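Local coordinates for protein inactive glucansucrase (Lactobacillus reuteri, PDB 5JBD) that is an inactive member of the glucansucrase family, glycoside hydrolase family 70, built round a TIM barrel and carrying a bound calcium ion, at residues Asn257-Leu262 with Glu746-Asn751; Thr710-Leu715 with Asn795-Tyr800; Gly275-Phe280 with Leu742-Asp747. All blocks are in the same frame, centred on the assembly; numbering follows the deposited sequence.

Contact 1 (Asn257-Leu262 with Glu746-Asn751). With CA (calcium ion), chain C.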
loop_
_atom_site.group_PDB
_atom_site.type_symbol
_atom_site.label_atom_id
_atom_site.label_comp_id
_atom_site.label_asym_id
_atom_site.label_seq_id
_atom_site.Cartn_x
_atom_site.Cartn_y
_atom_site.Cartn_z
ATOM N N ASN A 257 11.402 11.048 -13.739
ATOM C CA ASN A 257 11.705 12.246 -12.938
ATOM C C ASN A 257 11.727 11.941 -11.444
ATOM O O ASN A 257 12.659 12.319 -10.737
ATOM C CB ASN A 257 10.671 13.350 -13.210
ATOM C CG ASN A 257 11.135 14.704 -12.731
ATOM O OD1 ASN A 257 11.881 15.392 -13.430
ATOM N ND2 ASN A 257 10.704 15.099 -11.536
ATOM N N TRP A 258 10.683 11.263 -10.980
ATOM C CA TRP A 258 10.507 10.919 -9.564
ATOM C C TRP A 258 11.601 9.970 -9.067
ATOM O O TRP A 258 12.156 10.147 -7.976
ATOM C CB TRP A 258 9.132 10.269 -9.367
ATOM C CG TRP A 258 8.639 10.162 -7.948
ATOM C CD1 TRP A 258 9.006 10.924 -6.878
ATOM C CD2 TRP A 258 7.619 9.275 -7.472
ATOM N NE1 TRP A 258 8.298 10.550 -5.766
ATOM C CE2 TRP A 258 7.435 9.546 -6.106
ATOM C CE3 TRP A 258 6.856 8.275 -8.068
ATOM C CZ2 TRP A 258 6.522 8.840 -5.318
ATOM C CZ3 TRP A 258 5.935 7.586 -7.295
ATOM C CH2 TRP A 258 5.771 7.875 -5.935
ATOM N N GLU A 259 11.906 8.963 -9.881
ATOM C CA GLU A 259 12.987 8.021 -9.569
ATOM C C GLU A 259 14.337 8.724 -9.477
ATOM O O GLU A 259 15.088 8.503 -8.523
ATOM C CB GLU A 259 13.015 6.900 -10.607
ATOM C CG GLU A 259 11.799 5.975 -10.520
ATOM C CD GLU A 259 11.450 5.284 -11.824
ATOM O OE1 GLU A 259 12.324 5.197 -12.711
ATOM O OE2 GLU A 259 10.282 4.851 -11.977
ATOM N N TYR A 260 14.604 9.623 -10.431
ATOM C CA TYR A 260 15.841 10.392 -10.433
ATOM C C TYR A 260 15.953 11.244 -9.153
ATOM O O TYR A 260 17.025 11.329 -8.545
ATOM C CB TYR A 260 15.952 11.264 -11.701
ATOM C CG TYR A 260 17.212 12.103 -11.736
ATOM C CD1 TYR A 260 18.439 11.550 -12.107
ATOM C CD2 TYR A 260 17.186 13.439 -11.343
ATOM C CE1 TYR A 260 19.599 12.311 -12.101
ATOM C CE2 TYR A 260 18.335 14.212 -11.345
ATOM C CZ TYR A 260 19.530 13.654 -11.720
ATOM O OH TYR A 260 20.654 14.446 -11.709
ATOM N N PHE A 261 14.838 11.843 -8.742
ATOM C CA PHE A 261 14.773 12.650 -7.513
ATOM C C PHE A 261 15.130 11.835 -6.276
ATOM O O PHE A 261 15.995 12.217 -5.483
ATOM C CB PHE A 261 13.360 13.237 -7.379
ATOM C CG PHE A 261 13.101 13.994 -6.101
ATOM C CD1 PHE A 261 13.537 15.303 -5.947
ATOM C CD2 PHE A 261 12.354 13.413 -5.076
ATOM C CE1 PHE A 261 13.266 16.014 -4.780
ATOM C CE2 PHE A 261 12.075 14.121 -3.914
ATOM C CZ PHE A 261 12.540 15.421 -3.762
ATOM N N LEU A 262 14.482 10.689 -6.130
ATOM C CA LEU A 262 14.717 9.826 -4.968
ATOM C C LEU A 262 16.149 9.272 -4.937
ATOM O O LEU A 262 16.756 9.199 -3.870
ATOM C CB LEU A 262 13.683 8.708 -4.913
ATOM C CG LEU A 262 12.246 9.186 -4.655
ATOM C CD1 LEU A 262 11.285 8.057 -4.916
ATOM C CD2 LEU A 262 12.066 9.745 -3.242
ATOM N N GLU A 746 14.051 2.964 -1.165
ATOM C CA GLU A 746 12.789 3.648 -0.855
ATOM C C GLU A 746 11.658 2.875 -1.489
ATOM O O GLU A 746 11.775 2.370 -2.605
ATOM C CB GLU A 746 12.782 5.106 -1.372
ATOM C CG GLU A 746 11.439 5.839 -1.328
ATOM C CD GLU A 746 10.843 6.051 0.069
ATOM O OE1 GLU A 746 11.120 5.256 1.013
ATOM O OE2 GLU A 746 10.044 7.014 0.206
ATOM N N ASP A 747 10.576 2.773 -0.737
ATOM C CA ASP A 747 9.312 2.238 -1.198
ATOM C C ASP A 747 8.710 3.255 -2.156
ATOM O O ASP A 747 8.249 4.309 -1.720
ATOM C CB ASP A 747 8.390 2.032 0.019
ATOM C CG ASP A 747 7.369 0.940 -0.174
ATOM O OD1 ASP A 747 6.846 0.812 -1.296
ATOM O OD2 ASP A 747 7.088 0.207 0.823
ATOM N N ILE A 748 8.726 2.949 -3.448
ATOM C CA ILE A 748 8.216 3.865 -4.487
ATOM C C ILE A 748 6.823 3.387 -4.871
ATOM O O ILE A 748 6.613 2.188 -5.059
ATOM C CB ILE A 748 9.174 4.022 -5.704
ATOM C CG1 ILE A 748 8.669 5.132 -6.647
ATOM C CG2 ILE A 748 9.386 2.705 -6.467
ATOM C CD1 ILE A 748 9.633 5.478 -7.754
ATOM N N VAL A 749 5.885 4.335 -4.979
ATOM C CA VAL A 749 4.452 4.029 -5.011
ATOM C C VAL A 749 3.797 4.676 -6.227
ATOM O O VAL A 749 3.252 5.780 -6.130
ATOM C CB VAL A 749 3.756 4.517 -3.726
ATOM C CG1 VAL A 749 2.280 4.106 -3.701
ATOM C CG2 VAL A 749 4.485 3.971 -2.504
ATOM N N MET A 750 3.851 3.976 -7.368
ATOM C CA MET A 750 3.293 4.481 -8.636
ATOM C C MET A 750 1.817 4.160 -8.855
ATOM O O MET A 750 1.220 4.701 -9.784
ATOM C CB MET A 750 4.108 3.976 -9.838
ATOM C CG MET A 750 5.493 4.603 -9.950
ATOM S SD MET A 750 6.536 3.950 -11.285
ATOM C CE MET A 750 7.228 2.492 -10.475
ATOM N N ASN A 751 1.207 3.317 -8.022
ATOM C CA ASN A 751 -0.127 2.836 -8.356
ATOM C C ASN A 751 -1.214 3.874 -8.127
ATOM O O ASN A 751 -2.091 4.015 -8.979
ATOM C CB ASN A 751 -0.510 1.578 -7.608
ATOM C CG ASN A 751 -1.899 1.085 -7.994
ATOM O OD1 ASN A 751 -2.142 0.658 -9.139
ATOM N ND2 ASN A 751 -2.830 1.167 -7.052
HETATM CA CA CA C . -3.142 0.579 -11.178
HETATM O O HOH W 1 -1.749 2.525 -11.459
#

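Contact 2 (Thr710-Leu715 with Asn795-Tyr800)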
loop_
_atom_site.group_PDB
_atom_site.type_symbol
_atom_site.label_atom_id
_atom_site.label_comp_id
_atom_site.label_asym_id
_atom_site.label_seq_id
_atom_site.Cartn_x
_atom_site.Cartn_y
_atom_site.Cartn_z
ATOM N N THR A 710 -0.482 12.633 -0.465
ATOM C CA THR A 710 -0.954 13.820 -1.157
ATOM C C THR A 710 0.156 14.555 -1.902
ATOM O O THR A 710 -0.147 15.433 -2.707
ATOM C CB THR A 710 -1.585 14.811 -0.144
ATOM O OG1 THR A 710 -0.619 15.159 0.867
ATOM C CG2 THR A 710 -2.794 14.181 0.534
ATOM N N ASP A 711 1.423 14.235 -1.607
ATOM C CA ASP A 711 2.572 14.924 -2.211
ATOM C C ASP A 711 3.760 13.955 -2.325
ATOM O O ASP A 711 4.331 13.554 -1.317
ATOM C CB ASP A 711 2.951 16.173 -1.376
ATOM C CG ASP A 711 3.929 17.104 -2.088
ATOM O OD1 ASP A 711 4.802 16.632 -2.864
ATOM O OD2 ASP A 711 3.833 18.346 -1.883
ATOM N N ARG A 712 4.116 13.611 -3.563
ATOM C CA ARG A 712 5.165 12.624 -3.866
ATOM C C ARG A 712 6.590 13.145 -3.664
ATOM O O ARG A 712 7.534 12.353 -3.610
ATOM C CB ARG A 712 5.055 12.163 -5.315
ATOM C CG ARG A 712 3.877 11.257 -5.626
ATOM C CD ARG A 712 3.949 10.881 -7.097
ATOM N NE ARG A 712 3.064 9.789 -7.482
ATOM C CZ ARG A 712 3.075 9.197 -8.682
ATOM N NH1 ARG A 712 3.917 9.591 -9.636
ATOM N NH2 ARG A 712 2.233 8.203 -8.924
ATOM N N TYR A 713 6.749 14.463 -3.557
ATOM C CA TYR A 713 8.068 15.072 -3.414
ATOM C C TYR A 713 8.361 15.674 -2.048
ATOM O O TYR A 713 9.528 15.877 -1.733
ATOM C CB TYR A 713 8.267 16.133 -4.499
ATOM C CG TYR A 713 8.357 15.532 -5.879
ATOM C CD1 TYR A 713 7.213 15.314 -6.650
ATOM C CD2 TYR A 713 9.582 15.153 -6.415
ATOM C CE1 TYR A 713 7.300 14.748 -7.916
ATOM C CE2 TYR A 713 9.671 14.590 -7.686
ATOM C CZ TYR A 713 8.530 14.392 -8.431
ATOM O OH TYR A 713 8.651 13.827 -9.684
ATOM N N ASN A 714 7.337 15.981 -1.256
ATOM C CA ASN A 714 7.544 16.525 0.083
ATOM C C ASN A 714 7.658 15.342 1.030
ATOM O O ASN A 714 6.653 14.718 1.361
ATOM C CB ASN A 714 6.371 17.454 0.470
ATOM C CG ASN A 714 6.566 18.151 1.812
ATOM O OD1 ASN A 714 7.284 17.677 2.696
ATOM N ND2 ASN A 714 5.935 19.312 1.957
ATOM N N LEU A 715 8.875 15.060 1.500
ATOM C CA LEU A 715 9.105 13.981 2.477
ATOM C C LEU A 715 9.154 14.470 3.936
ATOM O O LEU A 715 9.769 13.838 4.797
ATOM C CB LEU A 715 10.359 13.149 2.123
ATOM C CG LEU A 715 10.367 12.192 0.898
ATOM C CD1 LEU A 715 9.429 12.649 -0.192
ATOM C CD2 LEU A 715 11.732 11.826 0.303
ATOM N N ASN A 795 2.702 21.605 -3.207
ATOM C CA ASN A 795 3.816 22.410 -3.704
ATOM C C ASN A 795 5.004 21.558 -4.161
ATOM O O ASN A 795 5.809 22.012 -4.981
ATOM C CB ASN A 795 4.258 23.432 -2.655
ATOM C CG ASN A 795 3.211 24.522 -2.429
ATOM O OD1 ASN A 795 2.363 24.796 -3.298
ATOM N ND2 ASN A 795 3.275 25.165 -1.268
ATOM N N GLY A 796 5.119 20.336 -3.642
ATOM C CA GLY A 796 6.132 19.392 -4.115
ATOM C C GLY A 796 5.978 19.068 -5.592
ATOM O O GLY A 796 6.946 19.126 -6.353
ATOM N N GLN A 797 4.766 18.727 -6.007
ATOM C CA GLN A 797 4.523 18.470 -7.422
ATOM C C GLN A 797 4.730 19.729 -8.277
ATOM O O GLN A 797 5.241 19.647 -9.399
ATOM C CB GLN A 797 3.115 17.903 -7.643
ATOM C CG GLN A 797 2.938 17.238 -9.003
ATOM C CD GLN A 797 3.738 15.936 -9.143
ATOM O OE1 GLN A 797 3.828 15.149 -8.200
ATOM N NE2 GLN A 797 4.291 15.696 -10.323
ATOM N N GLU A 798 4.333 20.887 -7.745
ATOM C CA GLU A 798 4.507 22.154 -8.468
ATOM C C GLU A 798 5.975 22.442 -8.691
ATOM O O GLU A 798 6.370 22.752 -9.794
ATOM C CB GLU A 798 3.878 23.348 -7.723
ATOM C CG GLU A 798 2.354 23.340 -7.667
ATOM C CD GLU A 798 1.668 23.773 -8.951
ATOM O OE1 GLU A 798 2.359 24.131 -9.946
ATOM O OE2 GLU A 798 0.408 23.723 -8.968
ATOM N N THR A 799 6.781 22.318 -7.644
ATOM C CA THR A 799 8.201 22.646 -7.725
ATOM C C THR A 799 9.023 21.587 -8.475
ATOM O O THR A 799 9.854 21.933 -9.310
ATOM C CB THR A 799 8.795 22.872 -6.316
ATOM O OG1 THR A 799 8.102 23.947 -5.684
ATOM C CG2 THR A 799 10.284 23.221 -6.378
ATOM N N TYR A 800 8.797 20.309 -8.173
ATOM C CA TYR A 800 9.691 19.232 -8.630
ATOM C C TYR A 800 9.180 18.410 -9.809
ATOM O O TYR A 800 9.965 17.704 -10.457
ATOM C CB TYR A 800 10.021 18.320 -7.445
ATOM C CG TYR A 800 10.750 19.073 -6.360
ATOM C CD1 TYR A 800 12.097 19.328 -6.479
ATOM C CD2 TYR A 800 10.081 19.565 -5.229
ATOM C CE1 TYR A 800 12.779 20.040 -5.497
ATOM C CE2 TYR A 800 10.753 20.286 -4.240
ATOM C CZ TYR A 800 12.104 20.519 -4.387
ATOM O OH TYR A 800 12.795 21.219 -3.438
HETATM O O HOH W 2 2.700 14.823 -5.616
#

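Contact 3 (Gly275-Phe280 with Leu742-Asp747)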
loop_
_atom_site.group_PDB
_atom_site.type_symbol
_atom_site.label_atom_id
_atom_site.label_comp_id
_atom_site.label_asym_id
_atom_site.label_seq_id
_atom_site.Cartn_x
_atom_site.Cartn_y
_atom_site.Cartn_z
ATOM N N GLY A 275 22.759 11.652 1.405
ATOM C CA GLY A 275 21.440 11.169 1.786
ATOM C C GLY A 275 20.574 10.851 0.584
ATOM O O GLY A 275 19.499 11.419 0.423
ATOM N N ASN A 276 21.038 9.904 -0.224
ATOM C CA ASN A 276 20.418 9.544 -1.482
ATOM C C ASN A 276 20.062 8.056 -1.467
ATOM O O ASN A 276 20.880 7.237 -1.047
ATOM C CB ASN A 276 21.434 9.826 -2.607
ATOM C CG ASN A 276 22.076 11.228 -2.510
ATOM O OD1 ASN A 276 21.406 12.256 -2.600
ATOM N ND2 ASN A 276 23.393 11.262 -2.332
ATOM N N PHE A 277 18.852 7.703 -1.911
ATOM C CA PHE A 277 18.470 6.306 -2.018
ATOM C C PHE A 277 19.300 5.606 -3.120
ATOM O O PHE A 277 19.686 6.239 -4.113
ATOM C CB PHE A 277 16.970 6.166 -2.278
ATOM C CG PHE A 277 16.114 6.543 -1.097
ATOM C CD1 PHE A 277 16.055 5.723 0.028
ATOM C CD2 PHE A 277 15.360 7.709 -1.100
ATOM C CE1 PHE A 277 15.266 6.071 1.125
ATOM C CE2 PHE A 277 14.570 8.058 -0.011
ATOM C CZ PHE A 277 14.520 7.238 1.104
ATOM N N ASP A 278 19.575 4.319 -2.904
ATOM C CA ASP A 278 20.379 3.479 -3.788
ATOM C C ASP A 278 19.533 2.643 -4.745
ATOM O O ASP A 278 20.021 2.204 -5.797
ATOM C CB ASP A 278 21.243 2.545 -2.951
ATOM C CG ASP A 278 22.180 3.302 -2.038
ATOM O OD1 ASP A 278 23.135 3.930 -2.556
ATOM O OD2 ASP A 278 21.935 3.312 -0.803
ATOM N N GLY A 279 18.283 2.402 -4.378
ATOM C CA GLY A 279 17.389 1.594 -5.185
ATOM C C GLY A 279 15.984 1.633 -4.642
ATOM O O GLY A 279 15.691 2.447 -3.755
ATOM N N PHE A 280 15.121 0.766 -5.171
ATOM C CA PHE A 280 13.696 0.789 -4.836
ATOM C C PHE A 280 13.095 -0.539 -4.418
ATOM O O PHE A 280 13.463 -1.611 -4.927
ATOM C CB PHE A 280 12.897 1.310 -6.026
ATOM C CG PHE A 280 13.314 2.675 -6.466
ATOM C CD1 PHE A 280 13.052 3.783 -5.656
ATOM C CD2 PHE A 280 13.975 2.870 -7.673
ATOM C CE1 PHE A 280 13.435 5.054 -6.049
ATOM C CE2 PHE A 280 14.358 4.148 -8.069
ATOM C CZ PHE A 280 14.090 5.237 -7.262
ATOM N N LEU A 742 25.727 0.013 4.733
ATOM C CA LEU A 742 24.473 -0.471 4.129
ATOM C C LEU A 742 24.132 0.313 2.877
ATOM O O LEU A 742 24.608 1.445 2.685
ATOM C CB LEU A 742 23.291 -0.316 5.108
ATOM C CG LEU A 742 23.168 -1.393 6.190
ATOM C CD1 LEU A 742 24.291 -1.286 7.201
ATOM C CD2 LEU A 742 21.811 -1.346 6.883
ATOM N N LYS A 743 23.279 -0.277 2.049
ATOM C CA LYS A 743 22.578 0.446 0.994
ATOM C C LYS A 743 21.136 0.578 1.423
ATOM O O LYS A 743 20.659 -0.210 2.248
ATOM C CB LYS A 743 22.671 -0.290 -0.347
ATOM C CG LYS A 743 24.106 -0.456 -0.865
ATOM C CD LYS A 743 24.741 0.868 -1.243
ATOM C CE LYS A 743 26.082 0.641 -1.938
ATOM N NZ LYS A 743 27.181 0.617 -0.959
ATOM N N VAL A 744 20.454 1.584 0.879
ATOM C CA VAL A 744 19.114 1.956 1.323
ATOM C C VAL A 744 18.142 2.038 0.146
ATOM O O VAL A 744 18.434 2.697 -0.858
ATOM C CB VAL A 744 19.144 3.328 2.041
ATOM C CG1 VAL A 744 17.825 3.587 2.768
ATOM C CG2 VAL A 744 20.318 3.424 3.015
ATOM N N GLN A 745 16.973 1.416 0.281
ATOM C CA GLN A 745 15.923 1.493 -0.741
ATOM C C GLN A 745 14.718 2.270 -0.249
ATOM O O GLN A 745 14.398 2.250 0.935
ATOM C CB GLN A 745 15.475 0.102 -1.190
ATOM C CG GLN A 745 16.565 -0.703 -1.893
ATOM C CD GLN A 745 17.539 -1.403 -0.948
ATOM O OE1 GLN A 745 17.155 -1.886 0.121
ATOM N NE2 GLN A 745 18.813 -1.444 -1.334
ATOM N N GLU A 746 14.051 2.964 -1.165
ATOM C CA GLU A 746 12.789 3.648 -0.855
ATOM C C GLU A 746 11.658 2.875 -1.489
ATOM O O GLU A 746 11.775 2.370 -2.605
ATOM C CB GLU A 746 12.782 5.106 -1.372
ATOM C CG GLU A 746 11.439 5.839 -1.328
ATOM C CD GLU A 746 10.843 6.051 0.069
ATOM O OE1 GLU A 746 11.120 5.256 1.013
ATOM O OE2 GLU A 746 10.044 7.014 0.206
ATOM N N ASP A 747 10.576 2.773 -0.737
ATOM C CA ASP A 747 9.312 2.238 -1.198
ATOM C C ASP A 747 8.710 3.255 -2.156
ATOM O O ASP A 747 8.249 4.309 -1.720
ATOM C CB ASP A 747 8.390 2.032 0.019
ATOM C CG ASP A 747 7.369 0.940 -0.174
ATOM O OD1 ASP A 747 6.846 0.812 -1.296
ATOM O OD2 ASP A 747 7.088 0.207 0.823
#

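Contact 1 (Asn257-Leu262 with Glu746-Asn751)
W258 and I748 make the tight part of this contact, where helix 249-263 packs nearly antiparallel against the end of strand 743-748. The gamma methylene CG1 of I748 lies over one face of the indole, 4.0 Å from the centroid of the W258 six-membered ring, in a CH-pi contact displaced toward the rim. An extended I748 chain, with CG1 anti to the backbone N (chi1 -172°), carries CD1 onward to 3.5 Å from CG of E259, which it meets at about a right angle. The far edge of the indole is filled in its own plane by a carbonyl: CH2 of W258 stands 3.3 Å from O of V749. No hydrogen bond spans the two segments; the indole NE1 is instead satisfied by O of R712.

Packing is looser at L262 and at the M750 end. CD1 of L262, over the same face of the indole as I748, comes only within 4.2 Å of CD1 of I748, and OE2 of E259 is 3.9 Å from SD of M750. After M750 the loop runs away from helix 249-263, and N751 enters the calcium site, its OD1 2.3 Å from the calcium ion; D243, N287 and E237 also supply ligands. A water 2.4 Å from the calcium donates to O of N751.

The whole contact is buried within the barrel domain: F280 of the adjacent strand 279-282 touches E259, L262 and I748, and M296 of helix 291-304 touches E259 and I748.

Contact 2 (Thr710-Leu715 with Asn795-Tyr800)
An Asx turn at D711, in the loop between strand 696-697 and helix 727-739, meets the short helix 794-800 beside the barrel of this family 70 protein. OD1 of D711 accepts from N of Y713 at 3.0 Å on its anti side, close to the carboxylate plane, and from N of N714, which approaches from well above that plane and completes the Asx motif. The other oxygen serves the helix: OD2 offers its syn lone pair to N of G796 at 3.0 Å. One carboxylate thus folds its own loop and binds an N-H in the first turn of helix 794-800, where the helix end would probably help to stabilise its negative charge. With no side chain on G796 to intervene, its CA comes 3.3 Å from OD1 of D711.

Y713 carries the apolar half. Its ring, set with CG beside the backbone N (chi1 -68°), receives CB of Y800 over one face in a CH-pi contact, 3.7 Å from the Y713 centroid and offset toward CD2. The two tyrosine rings are nearly parallel but strongly offset, the Y713 and Y800 centroids 6.0 Å apart, so there is little stacking between them. At the CD1-CE1 edge of the Y713 ring, OE1 of Q797 lies in the plane, the amide itself turned by 67° from the ring. Outside the two segments, E254 of helix 249-263 bonds both OH of Y713 and NE2 of Q797, and O of I833 takes a further bond from that NE2. A water bridges the loop and the helix, accepting from N of R712 at 2.8 Å and donating to OE1 of Q797, also at 2.8 Å.

Contact 3 (Gly275-Phe280 with Leu742-Asp747)
Chi1 angles of -70° in F277 and -60° in D278 set CG of each beside its own backbone N and bring both side chains onto strand 743-748, where the first and last barrel strands in chain order, 279-282 and 743-748, run side by side in the circularly permuted TIM barrel of family 70. The F277 ring takes CB of E746 squarely over its centre, 3.4 Å from the centroid and 2° off the normal. Because the E746 chain bends at its CB-CG bond, its carboxylate lies nearly parallel to the ring, stacked toward CZ; OE2 is bonded by N of A694.

D278 grips V744 twice. Its N donates to O of V744 at 2.8 Å, almost straight along the carbonyl, while its OD2 accepts from N of V744 at 2.8 Å through the anti lone pair. The carboxylate thus appears to stand in for a strand carbonyl just ahead of the regular pairing, and H738 of helix 727-739 bonds the same oxygen.

Parallel bridges follow at G279 with Q745 and F280 with E746, joined by N of E746 to O of G279 at 3.1 Å. Q745 lies on one face of the sheet, its amide held by Y319 and D688; F280 and E746 share the other, toward helix 249-263. Two CA-H...O contacts supplement the ladder: CA of Q745 is 3.2 Å from O of G279, and CA of F280 is 3.3 Å from O of E746.

From the N terminus the chain passes residues 257-262 on helix 249-263 and then 275-280, entering the first barrel strand in chain order, 279-282. Both wait for strand 743-748, the last in chain order, more than 460 residues later: contact 3 closes first, at 742-747, and contact 1 closes round it at 746-751, sharing E746 and D747. Contact 2 starts at 710-715, before that strand, and ends at 795-800, after it, so it crosses both. Contacts 1 and 3 meet through L262 O and F277 N, contacts 1 and 2 through N257 ND2 and Y800 O; contacts 2 and 3 do not touch. Helix 249-263 thereby joins the adjacent barrel strands 279-282 and 743-748 to helix 794-800.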